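Local coordinates for protein peptide methionine sulfoxide reductase msrA/msrB (Neisseria meningitidis, PDB 3BQG) that probably reduces methionine-S-sulfoxide residues in proteins back to methionine, passing through a sulfenic acid on its redox-active cysteine, at residues 41-46 with 53-58; 87-92 with 151-156. The protein carries 1 engineered substitution. All blocks are in the same frame, centred on the assembly; numbering follows the deposited sequence.

How the interactions relate
Interaction 1 is a buried contact, in which the start of helix 43-48 lies against His-53 and strand 54-62 of the central mixed sheet. Interaction 2 lies at the surface, between the 87-90 hairpin turn and the loop that follows helix 145-148, so the two share no helix or strand. Their centres are 15 Å apart and their nearest atoms about 7 Å, yet Glu-55 of the first and Asp-90 of the second both touch Tyr-95. Each also pairs a tyrosine with a carboxylate. In interaction 1 a water links them, well apart from the packing of Pro-41 and Val-46 on His-53, whereas in interaction 2 the hydroxyl bonds to the carboxylate directly.

Interaction 1: 41-46 with 53-58; sequences PSYEDV and HAETVK
With CG anti to the backbone N (chi1 -179°), Tyr-43 reaches from the first turn of helix 43-48 towards Glu-55, whose chain beyond CG is extended (chi2 -177°) and carries its carboxylate to meet the phenol. The two flat groups lie 55° apart, and CE1 of Tyr-43 comes within 3.9 Å of OE2 of Glu-55. One water joins them: it accepts from Tyr-43 OH at 2.9 Å and donates to Glu-55 OE2 at 2.6 Å. At the other end of the contact, CG of Pro-41 sits over one face of the His-53 imidazole, 3.5 Å from the ring centroid, in a CH-pi contact. Val-46 completes the nonpolar part, its CG2 lying 4.0 Å from CB of His-53. A capping box of Ser-42 and Asp-45 starts the helix: Asp-45 N donates to Ser-42 OG at 3.0 Å, and Ser-42 N to Asp-45 OD2. Outside the segments, His-53 NE2 pairs with Thr-38 OG1, while Glu-55 OE1 accepts from Phe-13 N, next to the sulfenic acid Cys-12, and OE2 from Gln-94 NE2. With the water, three donors hold the carboxylate, consistent with a fixed polar group in the active-site pocket.

Interaction 2: 87-92 with 151-156; sequences QGNDTG and NGYSHI. Engineered in segment 151-156: Ser-154 (natural residue Cys).
A type II' beta turn from Gln-87 to Asp-90, closed by Gln-87 N to Asp-90 O at 3.0 Å and Asp-90 N to Gln-87 O at 3.1 Å, presents both of these residues to Tyr-153 and His-155. Gly-88 takes the second position of the turn with a positive phi of 67°, and its CA lies 4.6 Å from CB of His-155, so the loop 151-156 comes close to the turn itself.

The polar link is between side chains. Tyr-153 has CG anti to its own N (chi1 166°), and its phenol runs out towards the turn to meet Asp-90 coming from the opposite direction. Its OH donates to Asp-90 OD1 at 3.2 Å, a fairly long bond that reaches the oxygen from above the carboxylate plane, 55° out of it. The same OD1 lies at the edge of the tyrosine ring, 3.3 Å from CE2, and the carboxylate and ring planes stand nearly perpendicular. The amide of Asn-89 passes near the hydroxyl, with ND2 4.2 Å from Tyr-153 OH.

The second pair is nonpolar: CB of Gln-87 meets CD2 of His-155 at 4.1 Å. The imidazole is held from within its own loop, where CG1 of Ile-156 sits over the ring centre, and its NE2 is bonded to Gly-10 O at the end of strand 3-10. Next to it, Ser-154, engineered in place of the natural cysteine, donates through OG to Ile-156 O at 2.8 Å, on a lone pair of that carbonyl.

The arrangement is that of a two-residue beta hairpin with a type II' turn, against which the loop after helix 145-148 packs; because Gly-10 is close in sequence to Cys-12, this loop probably borders the active site, and the cysteine that Ser-154 replaces is probably a recycling cysteine, as in MsrA enzymes that carry one towards the C-terminus.

Interaction 1: 41-46 with 53-58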
loop_
_atom_site.group_PDB
_atom_site.type_symbol
_atom_site.label_atom_id
_atom_site.label_comp_id
_atom_site.label_asym_id
_atom_site.label_seq_id
_atom_site.Cartn_x
_atom_site.Cartn_y
_atom_site.Cartn_z
ATOM N N PRO A 41 12.499 -11.165 6.133
ATOM C CA PRO A 41 13.610 -10.350 5.631
ATOM C C PRO A 41 13.813 -9.073 6.445
ATOM O O PRO A 41 12.903 -8.612 7.144
ATOM C CB PRO A 41 13.183 -10.044 4.199
ATOM C CG PRO A 41 11.697 -9.892 4.348
ATOM C CD PRO A 41 11.337 -11.082 5.227
ATOM N N SER A 42 15.015 -8.511 6.352
ATOM C CA SER A 42 15.346 -7.265 7.030
ATOM C C SER A 42 15.281 -6.182 5.954
ATOM O O SER A 42 15.186 -6.492 4.761
ATOM C CB SER A 42 16.766 -7.324 7.601
ATOM O OG SER A 42 17.728 -7.453 6.560
ATOM N N TYR A 43 15.330 -4.920 6.363
ATOM C CA TYR A 43 15.296 -3.833 5.397
ATOM C C TYR A 43 16.446 -4.019 4.405
ATOM O O TYR A 43 16.285 -3.821 3.197
ATOM C CB TYR A 43 15.447 -2.481 6.102
ATOM C CG TYR A 43 15.385 -1.311 5.147
ATOM C CD1 TYR A 43 14.185 -0.955 4.522
ATOM C CD2 TYR A 43 16.532 -0.587 4.833
ATOM C CE1 TYR A 43 14.135 0.091 3.607
ATOM C CE2 TYR A 43 16.494 0.457 3.921
ATOM C CZ TYR A 43 15.295 0.791 3.309
ATOM O OH TYR A 43 15.275 1.804 2.381
ATOM N N GLU A 44 17.607 -4.411 4.925
ATOM C CA GLU A 44 18.786 -4.626 4.090
ATOM C C GLU A 44 18.620 -5.817 3.148
ATOM O O GLU A 44 19.150 -5.809 2.038
ATOM C CB GLU A 44 20.030 -4.829 4.962
ATOM C CG GLU A 44 20.452 -3.614 5.778
ATOM C CD GLU A 44 19.421 -3.206 6.810
ATOM O OE1 GLU A 44 18.833 -4.106 7.449
ATOM O OE2 GLU A 44 19.210 -1.987 6.987
ATOM N N ASP A 45 17.899 -6.846 3.589
ATOM C CA ASP A 45 17.675 -8.021 2.746
ATOM C C ASP A 45 16.898 -7.627 1.494
ATOM O O ASP A 45 17.261 -7.994 0.372
ATOM C CB ASP A 45 16.877 -9.100 3.493
ATOM C CG ASP A 45 17.716 -9.869 4.495
ATOM O OD1 ASP A 45 18.924 -10.069 4.236
ATOM O OD2 ASP A 45 17.165 -10.293 5.533
ATOM N N VAL A 46 15.822 -6.877 1.703
ATOM C CA VAL A 46 14.965 -6.428 0.615
ATOM C C VAL A 46 15.651 -5.419 -0.307
ATOM O O VAL A 46 15.655 -5.582 -1.530
ATOM C CB VAL A 46 13.675 -5.771 1.170
ATOM C CG1 VAL A 46 12.749 -5.363 0.021
ATOM C CG2 VAL A 46 12.968 -6.735 2.119
ATOM N N HIS A 53 10.738 -8.828 -2.133
ATOM C CA HIS A 53 9.578 -8.302 -1.411
ATOM C C HIS A 53 9.213 -6.896 -1.859
ATOM O O HIS A 53 10.066 -6.130 -2.297
ATOM C CB HIS A 53 9.864 -8.249 0.097
ATOM C CG HIS A 53 10.162 -9.580 0.705
ATOM N ND1 HIS A 53 9.213 -10.318 1.380
ATOM C CD2 HIS A 53 11.299 -10.313 0.732
ATOM C CE1 HIS A 53 9.755 -11.447 1.800
ATOM N NE2 HIS A 53 11.021 -11.467 1.420
ATOM N N ALA A 54 7.941 -6.556 -1.716
ATOM C CA ALA A 54 7.462 -5.226 -2.063
ATOM C C ALA A 54 7.230 -4.471 -0.753
ATOM O O ALA A 54 6.735 -5.053 0.219
ATOM C CB ALA A 54 6.157 -5.332 -2.823
ATOM N N GLU A 55 7.602 -3.193 -0.703
ATOM C CA GLU A 55 7.343 -2.428 0.507
ATOM C C GLU A 55 5.827 -2.298 0.507
ATOM O O GLU A 55 5.224 -1.798 -0.447
ATOM C CB GLU A 55 8.063 -1.079 0.465
ATOM C CG GLU A 55 9.517 -1.221 0.930
ATOM C CD GLU A 55 10.274 0.085 0.987
ATOM O OE1 GLU A 55 9.656 1.126 1.292
ATOM O OE2 GLU A 55 11.502 0.066 0.745
ATOM N N THR A 56 5.218 -2.785 1.577
ATOM C CA THR A 56 3.769 -2.831 1.688
ATOM C C THR A 56 3.267 -2.298 3.021
ATOM O O THR A 56 3.984 -2.317 4.021
ATOM C CB THR A 56 3.302 -4.308 1.523
ATOM O OG1 THR A 56 3.788 -4.821 0.273
ATOM C CG2 THR A 56 1.787 -4.420 1.570
ATOM N N VAL A 57 2.032 -1.813 3.023
ATOM C CA VAL A 57 1.422 -1.304 4.238
ATOM C C VAL A 57 0.180 -2.141 4.511
ATOM O O VAL A 57 -0.733 -2.192 3.686
ATOM C CB VAL A 57 1.007 0.179 4.099
ATOM C CG1 VAL A 57 0.286 0.635 5.354
ATOM C CG2 VAL A 57 2.236 1.050 3.864
ATOM N N LYS A 58 0.169 -2.823 5.655
ATOM C CA LYS A 58 -0.971 -3.642 6.053
ATOM C C LYS A 58 -1.967 -2.676 6.692
ATOM O O LYS A 58 -1.714 -2.143 7.771
ATOM C CB LYS A 58 -0.529 -4.703 7.071
ATOM C CG LYS A 58 -1.660 -5.559 7.641
ATOM C CD LYS A 58 -1.127 -6.629 8.598
ATOM C CE LYS A 58 -0.610 -6.041 9.908
ATOM N NZ LYS A 58 -1.708 -5.608 10.841
HETATM O O HOH W 1 13.006 2.175 0.688
#

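Interaction 2: 87-92 with 151-156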
loop_
_atom_site.group_PDB
_atom_site.type_symbol
_atom_site.label_atom_id
_atom_site.label_comp_id
_atom_site.label_asym_id
_atom_site.label_seq_id
_atom_site.Cartn_x
_atom_site.Cartn_y
_atom_site.Cartn_z
ATOM N N GLN A 87 7.945 4.561 -8.154
ATOM C CA GLN A 87 7.002 5.522 -7.585
ATOM C C GLN A 87 7.864 6.695 -7.164
ATOM O O GLN A 87 8.748 6.552 -6.326
ATOM C CB GLN A 87 6.270 4.944 -6.365
ATOM C CG GLN A 87 5.301 3.820 -6.684
ATOM C CD GLN A 87 4.088 4.278 -7.490
ATOM O OE1 GLN A 87 3.608 3.554 -8.363
ATOM N NE2 GLN A 87 3.581 5.468 -7.191
ATOM N N GLY A 88 7.617 7.856 -7.754
ATOM C CA GLY A 88 8.425 9.011 -7.424
ATOM C C GLY A 88 9.831 8.764 -7.937
ATOM O O GLY A 88 10.021 8.371 -9.092
ATOM N N ASN A 89 10.825 8.988 -7.085
ATOM C CA ASN A 89 12.214 8.790 -7.482
ATOM C C ASN A 89 12.726 7.405 -7.094
ATOM O O ASN A 89 13.885 7.066 -7.349
ATOM C CB ASN A 89 13.089 9.869 -6.838
ATOM C CG ASN A 89 12.536 11.261 -7.048
ATOM O OD1 ASN A 89 12.263 11.669 -8.183
ATOM N ND2 ASN A 89 12.363 12.002 -5.955
ATOM N N ASP A 90 11.851 6.602 -6.493
ATOM C CA ASP A 90 12.205 5.259 -6.048
ATOM C C ASP A 90 11.998 4.201 -7.136
ATOM O O ASP A 90 10.884 4.011 -7.627
ATOM C CB ASP A 90 11.378 4.925 -4.807
ATOM C CG ASP A 90 11.641 5.892 -3.663
ATOM O OD1 ASP A 90 10.695 6.217 -2.914
ATOM O OD2 ASP A 90 12.800 6.324 -3.501
ATOM N N THR A 91 13.075 3.505 -7.497
ATOM C CA THR A 91 13.020 2.482 -8.538
ATOM C C THR A 91 13.418 1.096 -8.026
ATOM O O THR A 91 14.335 0.967 -7.219
ATOM C CB THR A 91 13.953 2.854 -9.714
ATOM O OG1 THR A 91 13.588 4.142 -10.225
ATOM C CG2 THR A 91 13.847 1.822 -10.836
ATOM N N GLY A 92 12.729 0.062 -8.499
ATOM C CA GLY A 92 13.042 -1.293 -8.073
ATOM C C GLY A 92 11.786 -2.092 -7.786
ATOM O O GLY A 92 10.734 -1.508 -7.522
ATOM N N ASN A 151 10.411 15.655 9.084
ATOM C CA ASN A 151 11.147 16.135 7.917
ATOM C C ASN A 151 11.615 14.998 7.016
ATOM O O ASN A 151 12.370 15.216 6.066
ATOM C CB ASN A 151 12.355 16.961 8.369
ATOM C CG ASN A 151 11.979 18.380 8.751
ATOM O OD1 ASN A 151 12.411 18.894 9.785
ATOM N ND2 ASN A 151 11.180 19.026 7.906
ATOM N N GLY A 152 11.164 13.786 7.323
ATOM C CA GLY A 152 11.545 12.630 6.536
ATOM C C GLY A 152 11.044 12.697 5.107
ATOM O O GLY A 152 10.162 13.492 4.776
ATOM N N TYR A 153 11.613 11.850 4.258
ATOM C CA TYR A 153 11.252 11.791 2.848
ATOM C C TYR A 153 9.862 11.199 2.627
ATOM O O TYR A 153 9.458 10.257 3.314
ATOM C CB TYR A 153 12.297 10.961 2.089
ATOM C CG TYR A 153 11.878 10.546 0.697
ATOM C CD1 TYR A 153 11.724 11.489 -0.321
ATOM C CD2 TYR A 153 11.610 9.210 0.402
ATOM C CE1 TYR A 153 11.308 11.107 -1.601
ATOM C CE2 TYR A 153 11.195 8.816 -0.870
ATOM C CZ TYR A 153 11.044 9.768 -1.866
ATOM O OH TYR A 153 10.618 9.384 -3.120
ATOM N N SER A 154 9.135 11.757 1.664
ATOM C CA SER A 154 7.797 11.276 1.330
ATOM C C SER A 154 7.435 11.654 -0.099
ATOM O O SER A 154 7.474 12.828 -0.469
ATOM C CB SER A 154 6.753 11.857 2.287
ATOM O OG SER A 154 5.450 11.438 1.917
ATOM N N HIS A 155 7.085 10.652 -0.901
ATOM C CA HIS A 155 6.711 10.879 -2.291
ATOM C C HIS A 155 5.216 11.190 -2.376
ATOM O O HIS A 155 4.686 11.445 -3.455
ATOM C CB HIS A 155 7.036 9.638 -3.135
ATOM C CG HIS A 155 6.250 8.418 -2.754
ATOM N ND1 HIS A 155 6.305 7.857 -1.495
ATOM C CD2 HIS A 155 5.385 7.657 -3.467
ATOM C CE1 HIS A 155 5.506 6.804 -1.449
ATOM N NE2 HIS A 155 4.935 6.661 -2.633
ATOM N N ILE A 156 4.547 11.182 -1.229
ATOM C CA ILE A 156 3.113 11.444 -1.181
ATOM C C ILE A 156 2.762 12.653 -0.316
ATOM O O ILE A 156 3.325 12.841 0.756
ATOM C CB ILE A 156 2.353 10.222 -0.623
ATOM C CG1 ILE A 156 2.638 8.986 -1.485
ATOM C CG2 ILE A 156 0.853 10.510 -0.579
ATOM C CD1 ILE A 156 2.051 7.705 -0.936
#